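Local coordinates for synaptonemal complex protein 2 (Mus musculus, PDB 5IWZ), which is a major component of the axial and lateral elements of synaptonemal complexes, required for meiotic chromosome synapsis, fertility and the insertion of SYCP3, at residues Val125-Met128 with Ile129-Leu132; Gln172-Ala175 with Leu176-Met179; Gly90-Thr93 with Met94-Gln97. All blocks are in the same frame, centred on the assembly; numbering follows the deposited sequence.

Contact 1 (Val125-Met128 with Ile129-Leu132)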
loop_
_atom_site.group_PDB
_atom_site.type_symbol
_atom_site.label_atom_id
_atom_site.label_comp_id
_atom_site.label_asym_id
_atom_site.label_seq_id
_atom_site.Cartn_x
_atom_site.Cartn_y
_atom_site.Cartn_z
ATOM N N VAL A 125 6.045 -11.710 -1.426
ATOM C CA VAL A 125 6.057 -10.983 -0.157
ATOM C C VAL A 125 5.013 -9.880 -0.164
ATOM O O VAL A 125 4.336 -9.636 0.841
ATOM C CB VAL A 125 7.456 -10.407 0.128
ATOM C CG1 VAL A 125 7.392 -9.424 1.299
ATOM C CG2 VAL A 125 8.440 -11.517 0.403
ATOM N N MET A 126 4.881 -9.188 -1.294
ATOM C CA MET A 126 3.863 -8.155 -1.432
ATOM C C MET A 126 2.474 -8.720 -1.166
ATOM O O MET A 126 1.694 -8.152 -0.392
ATOM C CB MET A 126 3.942 -7.553 -2.837
ATOM C CG MET A 126 2.836 -6.577 -3.180
ATOM S SD MET A 126 2.944 -5.055 -2.217
ATOM C CE MET A 126 1.501 -5.202 -1.179
ATOM N N ASN A 127 2.151 -9.843 -1.809
ATOM C CA ASN A 127 0.844 -10.464 -1.622
ATOM C C ASN A 127 0.665 -10.949 -0.186
ATOM O O ASN A 127 -0.431 -10.857 0.371
ATOM C CB ASN A 127 0.676 -11.631 -2.593
ATOM C CG ASN A 127 0.779 -11.209 -4.059
ATOM O OD1 ASN A 127 0.463 -10.071 -4.416
ATOM N ND2 ASN A 127 1.223 -12.134 -4.912
ATOM N N MET A 128 1.731 -11.463 0.426
ATOM C CA MET A 128 1.621 -12.007 1.780
ATOM C C MET A 128 1.237 -10.919 2.766
ATOM O O MET A 128 0.342 -11.105 3.599
ATOM C CB MET A 128 2.936 -12.669 2.200
ATOM C CG MET A 128 2.879 -13.281 3.624
ATOM S SD MET A 128 4.487 -13.825 4.218
ATOM C CE MET A 128 5.163 -12.345 4.976
ATOM N N ILE A 129 1.892 -9.758 2.665
ATOM C CA ILE A 129 1.600 -8.645 3.565
ATOM C C ILE A 129 0.210 -8.083 3.290
ATOM O O ILE A 129 -0.510 -7.666 4.208
ATOM C CB ILE A 129 2.693 -7.566 3.412
ATOM C CG1 ILE A 129 3.996 -8.044 4.053
ATOM C CG2 ILE A 129 2.237 -6.235 3.986
ATOM C CD1 ILE A 129 3.821 -8.482 5.498
ATOM N N GLU A 130 -0.170 -8.008 2.018
ATOM C CA GLU A 130 -1.527 -7.596 1.688
ATOM C C GLU A 130 -2.546 -8.562 2.287
ATOM O O GLU A 130 -3.559 -8.137 2.863
ATOM C CB GLU A 130 -1.661 -7.518 0.170
ATOM C CG GLU A 130 -2.933 -6.912 -0.335
ATOM C CD GLU A 130 -3.054 -7.078 -1.839
ATOM O OE1 GLU A 130 -2.005 -7.298 -2.510
ATOM O OE2 GLU A 130 -4.199 -7.001 -2.340
ATOM N N ASP A 131 -2.279 -9.873 2.187
ATOM C CA ASP A 131 -3.164 -10.861 2.811
ATOM C C ASP A 131 -3.222 -10.687 4.324
ATOM O O ASP A 131 -4.281 -10.878 4.943
ATOM C CB ASP A 131 -2.692 -12.274 2.470
ATOM C CG ASP A 131 -2.828 -12.593 0.990
ATOM O OD1 ASP A 131 -3.733 -12.014 0.338
ATOM O OD2 ASP A 131 -2.015 -13.402 0.485
ATOM N N LEU A 132 -2.088 -10.361 4.941
ATOM C CA LEU A 132 -2.079 -10.139 6.386
ATOM C C LEU A 132 -2.954 -8.941 6.761
ATOM O O LEU A 132 -3.785 -9.024 7.677
ATOM C CB LEU A 132 -0.642 -9.941 6.861
ATOM C CG LEU A 132 -0.418 -9.777 8.368
ATOM C CD1 LEU A 132 -0.524 -11.103 9.074
ATOM C CD2 LEU A 132 0.932 -9.176 8.632
#
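V125 O receives the amide of I129, M126 O that of E130, N127 O that of D131 and M128 O that of L132, the regular i to i+4 ladder of an alpha-helix, here two turns of helix 123-141, with D131 N to N127 O the shortest rung at 2.8 Å.

On the greasy side, the M128 chain runs out straight to its thioether and turns there, which sets its methyl CE 4.1 Å from CD1 of I129. V125 and L132 carry the same apolar side along the helix. M126 has a flank of its own, facing helix 169-185: it leaves with CG anti to the backbone N (chi1 173°), bends at chi2 (68°) and again at chi3, and so brings CE down the helix to 4.1 Å from E130 CB. Among the polar residues, N127 and E130 are neighbours without a bond: OD1 and OE1 are 4.2 Å apart, with amide and carboxylate planes 66° apart. D131 folds back over the preceding turn, OD2 only 3.0 Å from N127 O; both are acceptors, and the hydrogen bond of OD2 is made with S70 OG of helix 66-79.

Within the armadillo-repeat-like domain this helix is packed on several faces: V125 and M126 meet helix 169-185, L132 meets M103 and F107, and I129 meets I114. Helix 66-79 receives both kinds of chemistry, the apolar packing of M128 on I66 and V69 and the D131-S70 hydrogen bond.

Contact 2 (Gln172-Ala175 with Leu176-Met179)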
loop_
_atom_site.group_PDB
_atom_site.type_symbol
_atom_site.label_atom_id
_atom_site.label_comp_id
_atom_site.label_asym_id
_atom_site.label_seq_id
_atom_site.Cartn_x
_atom_site.Cartn_y
_atom_site.Cartn_z
ATOM N N GLN A 172 5.229 -0.477 1.759
ATOM C CA GLN A 172 4.844 0.717 2.496
ATOM C C GLN A 172 3.535 1.279 1.969
ATOM O O GLN A 172 2.675 1.679 2.758
ATOM C CB GLN A 172 5.963 1.756 2.438
ATOM C CG GLN A 172 7.259 1.252 3.051
ATOM C CD GLN A 172 8.418 2.175 2.788
ATOM O OE1 GLN A 172 8.491 2.792 1.735
ATOM N NE2 GLN A 172 9.340 2.273 3.745
ATOM N N GLN A 173 3.348 1.294 0.638
ATOM C CA GLN A 173 2.109 1.840 0.080
ATOM C C GLN A 173 0.898 1.038 0.544
ATOM O O GLN A 173 -0.156 1.606 0.865
ATOM C CB GLN A 173 2.176 1.873 -1.458
ATOM C CG GLN A 173 3.113 2.933 -2.020
ATOM C CD GLN A 173 3.322 2.835 -3.547
ATOM O OE1 GLN A 173 2.884 1.874 -4.197
ATOM N NE2 GLN A 173 3.996 3.843 -4.115
ATOM N N GLU A 174 1.028 -0.290 0.566
ATOM C CA GLU A 174 -0.060 -1.147 1.021
ATOM C C GLU A 174 -0.373 -0.909 2.499
ATOM O O GLU A 174 -1.543 -0.793 2.890
ATOM C CB GLU A 174 0.321 -2.612 0.760
ATOM C CG GLU A 174 -0.541 -3.642 1.469
ATOM C CD GLU A 174 -1.982 -3.591 1.010
ATOM O OE1 GLU A 174 -2.248 -3.016 -0.078
ATOM O OE2 GLU A 174 -2.856 -4.109 1.746
ATOM N N ALA A 175 0.664 -0.822 3.336
ATOM C CA ALA A 175 0.441 -0.630 4.768
ATOM C C ALA A 175 -0.126 0.754 5.062
ATOM O O ALA A 175 -1.060 0.899 5.863
ATOM C CB ALA A 175 1.744 -0.830 5.533
ATOM N N LEU A 176 0.442 1.785 4.430
ATOM C CA LEU A 176 -0.007 3.147 4.669
ATOM C C LEU A 176 -1.476 3.318 4.288
ATOM O O LEU A 176 -2.232 4.010 4.978
ATOM C CB LEU A 176 0.890 4.113 3.893
ATOM C CG LEU A 176 0.621 5.607 3.975
ATOM C CD1 LEU A 176 0.554 5.983 5.429
ATOM C CD2 LEU A 176 1.736 6.393 3.252
ATOM N N LYS A 177 -1.912 2.666 3.216
ATOM C CA LYS A 177 -3.297 2.831 2.791
ATOM C C LYS A 177 -4.254 2.096 3.724
ATOM O O LYS A 177 -5.355 2.589 4.008
ATOM C CB LYS A 177 -3.440 2.366 1.344
ATOM C CG LYS A 177 -4.729 1.689 0.994
ATOM C CD LYS A 177 -4.735 1.315 -0.496
ATOM C CE LYS A 177 -3.512 0.477 -0.852
ATOM N NZ LYS A 177 -3.109 0.580 -2.288
ATOM N N LYS A 178 -3.852 0.924 4.221
ATOM C CA LYS A 178 -4.651 0.255 5.241
ATOM C C LYS A 178 -4.728 1.097 6.507
ATOM O O LYS A 178 -5.767 1.127 7.175
ATOM C CB LYS A 178 -4.071 -1.127 5.539
ATOM C CG LYS A 178 -4.237 -2.138 4.418
ATOM C CD LYS A 178 -5.671 -2.628 4.352
ATOM C CE LYS A 178 -5.820 -3.838 3.444
ATOM N NZ LYS A 178 -5.544 -3.513 2.011
ATOM N N MET A 179 -3.641 1.793 6.857
ATOM C CA MET A 179 -3.684 2.631 8.054
ATOM C C MET A 179 -4.656 3.796 7.894
ATOM O O MET A 179 -5.417 4.110 8.821
ATOM C CB MET A 179 -2.292 3.154 8.406
ATOM C CG MET A 179 -2.349 4.198 9.533
ATOM S SD MET A 179 -0.765 4.660 10.248
ATOM C CE MET A 179 -0.110 5.741 8.985
#
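K178 NZ reaches back one turn to E174 and forms a salt bridge with OE2 at 2.8 Å. The ammonium comes to the syn side of that oxygen, 20° out of the carboxylate plane, and CE of the lysine lies beside the same oxygen. Both chains have to curl to meet: E174 starts with CG anti to the backbone N and bends at chi2 (63°), while K178 bends at chi2 and again at chi4. The other carboxylate oxygen faces K177, with OE1 3.8 Å from CE and 4.3 Å from NZ, opposite charges near each other but beyond a salt bridge.

The backbone positions the pair, since K178 N also donates to E174 O at 3.2 Å, so the two residues are joined at main chain and at side-chain ends. Within the same turns, L176 N donates to Q172 O, 2.8 Å, almost in line with the carbonyl.

Further out, M126 and E130 of helix 123-141 lie on E174, A175 presents its methyl to F133, I158 and L161, and M179 lies on I155 and A225. Q172 NE2 is bonded to L161 O and Q173 NE2 to D215 OD2, while K178 NZ has a long, weak ion pair with D134. With E174 buried under M126 and E130, the latter a second acid, K178 is the likelier compensating charge and probably helps to keep the E174 carboxylate ionised.

Contact 3 (Gly90-Thr93 with Met94-Gln97)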
loop_
_atom_site.group_PDB
_atom_site.type_symbol
_atom_site.label_atom_id
_atom_site.label_comp_id
_atom_site.label_asym_id
_atom_site.label_seq_id
_atom_site.Cartn_x
_atom_site.Cartn_y
_atom_site.Cartn_z
ATOM N N GLY A 90 -16.725 -17.580 16.140
ATOM C CA GLY A 90 -15.332 -17.992 16.127
ATOM C C GLY A 90 -14.368 -16.821 16.115
ATOM O O GLY A 90 -13.364 -16.829 16.829
ATOM N N LEU A 91 -14.648 -15.799 15.304
ATOM C CA LEU A 91 -13.708 -14.689 15.234
ATOM C C LEU A 91 -13.631 -13.970 16.574
ATOM O O LEU A 91 -12.537 -13.633 17.044
ATOM C CB LEU A 91 -14.091 -13.733 14.099
ATOM C CG LEU A 91 -13.029 -12.709 13.694
ATOM C CD1 LEU A 91 -11.709 -13.395 13.377
ATOM C CD2 LEU A 91 -13.483 -11.868 12.510
ATOM N N GLN A 92 -14.777 -13.777 17.229
ATOM C CA GLN A 92 -14.784 -13.058 18.500
ATOM C C GLN A 92 -14.119 -13.868 19.603
ATOM O O GLN A 92 -13.457 -13.302 20.483
ATOM C CB GLN A 92 -16.210 -12.684 18.892
ATOM C CG GLN A 92 -16.549 -11.241 18.578
ATOM C CD GLN A 92 -15.674 -10.255 19.349
ATOM O OE1 GLN A 92 -15.160 -9.287 18.784
ATOM N NE2 GLN A 92 -15.506 -10.496 20.645
ATOM N N THR A 93 -14.278 -15.191 19.572
ATOM C CA THR A 93 -13.561 -16.038 20.521
ATOM C C THR A 93 -12.054 -15.959 20.313
ATOM O O THR A 93 -11.284 -15.926 21.280
ATOM C CB THR A 93 -14.037 -17.481 20.396
ATOM O OG1 THR A 93 -15.461 -17.512 20.514
ATOM C CG2 THR A 93 -13.421 -18.332 21.493
ATOM N N MET A 94 -11.604 -15.940 19.062
ATOM C CA MET A 94 -10.168 -15.839 18.831
ATOM C C MET A 94 -9.647 -14.470 19.242
ATOM O O MET A 94 -8.532 -14.363 19.768
ATOM C CB MET A 94 -9.838 -16.151 17.367
ATOM C CG MET A 94 -9.978 -17.637 17.066
ATOM S SD MET A 94 -9.291 -18.140 15.464
ATOM C CE MET A 94 -10.440 -17.369 14.344
ATOM N N ILE A 95 -10.437 -13.415 19.021
ATOM C CA ILE A 95 -10.066 -12.093 19.518
ATOM C C ILE A 95 -9.919 -12.131 21.028
ATOM O O ILE A 95 -8.939 -11.619 21.581
ATOM C CB ILE A 95 -11.092 -11.031 19.085
ATOM C CG1 ILE A 95 -11.002 -10.772 17.593
ATOM C CG2 ILE A 95 -10.877 -9.736 19.837
ATOM C CD1 ILE A 95 -12.180 -9.997 17.096
ATOM N N LYS A 96 -10.866 -12.781 21.712
ATOM C CA LYS A 96 -10.774 -12.912 23.159
ATOM C C LYS A 96 -9.617 -13.815 23.587
ATOM O O LYS A 96 -9.120 -13.675 24.714
ATOM C CB LYS A 96 -12.107 -13.422 23.731
ATOM C CG LYS A 96 -12.215 -14.934 23.896
ATOM C CD LYS A 96 -13.360 -15.359 24.828
ATOM C CE LYS A 96 -13.335 -16.877 25.090
ATOM N NZ LYS A 96 -12.048 -17.328 25.709
ATOM N N GLN A 97 -9.163 -14.719 22.718
ATOM C CA GLN A 97 -8.003 -15.553 23.013
ATOM C C GLN A 97 -6.687 -14.860 22.675
ATOM O O GLN A 97 -5.620 -15.413 22.963
ATOM C CB GLN A 97 -8.095 -16.885 22.256
ATOM C CG GLN A 97 -9.156 -17.838 22.769
ATOM C CD GLN A 97 -9.244 -19.112 21.939
ATOM O OE1 GLN A 97 -9.780 -19.103 20.828
ATOM N NE2 GLN A 97 -8.715 -20.215 22.476
#
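M94 N to G90 O, at 3.0 Å, is the first rung of helix 90-97, followed by I95 to L91, K96 to Q92 and Q97 to T93. The last is short but bent, Q97 N to T93 O being 2.8 Å with an N-H...O angle of 132°.

L91 anchors the apolar side, its CD1 4.3 Å from M94 CE and its CG in looser contact, 4.4 Å, with CD1 of I95. That isoleucine methyl also lies 3.5 Å from Q92 OE1, whose hydrogen bond is with S143 OG. T93 and Q97 run side by side in the same direction: T93 OG1 sits beside the backbone N (chi1 -53°), which leaves CG2 anti to that nitrogen and facing Q97 OE1 at 3.8 Å. T93 OG1 is bonded to A89 O, and Q97 NE2 to K47 O. With an alanine in place of Q97, the K47 carbonyl would probably lose this donor and the T93 methyl its flanking amide.

L91 and I95 meet I142, and M94 meets F49 and L99. This short helix thus presents methyl groups to its neighbours, while its glutamines fasten it to S143 and to the K47 main chain.

Contacts 1 and 2 belong to neighbouring helices, 123-141 and 169-185, and touch directly, with their centres 11 Å apart. M126 CE packs 3.4 Å from E174 CB, and E130 CG lies 3.5 Å from E174 OE2, so the carboxylate that contact 2 pairs with K178 is also covered by contact 1. Contact 3 stands apart, its centre 23 Å from contact 1 and 25 Å from contact 2, with nearest atoms about 11 and 14 Å away. It still leans on the far part of helix 123-141, through L91 on V138 and I95 on I139. Helix 123-141 therefore connects all three within the armadillo-repeat-like region.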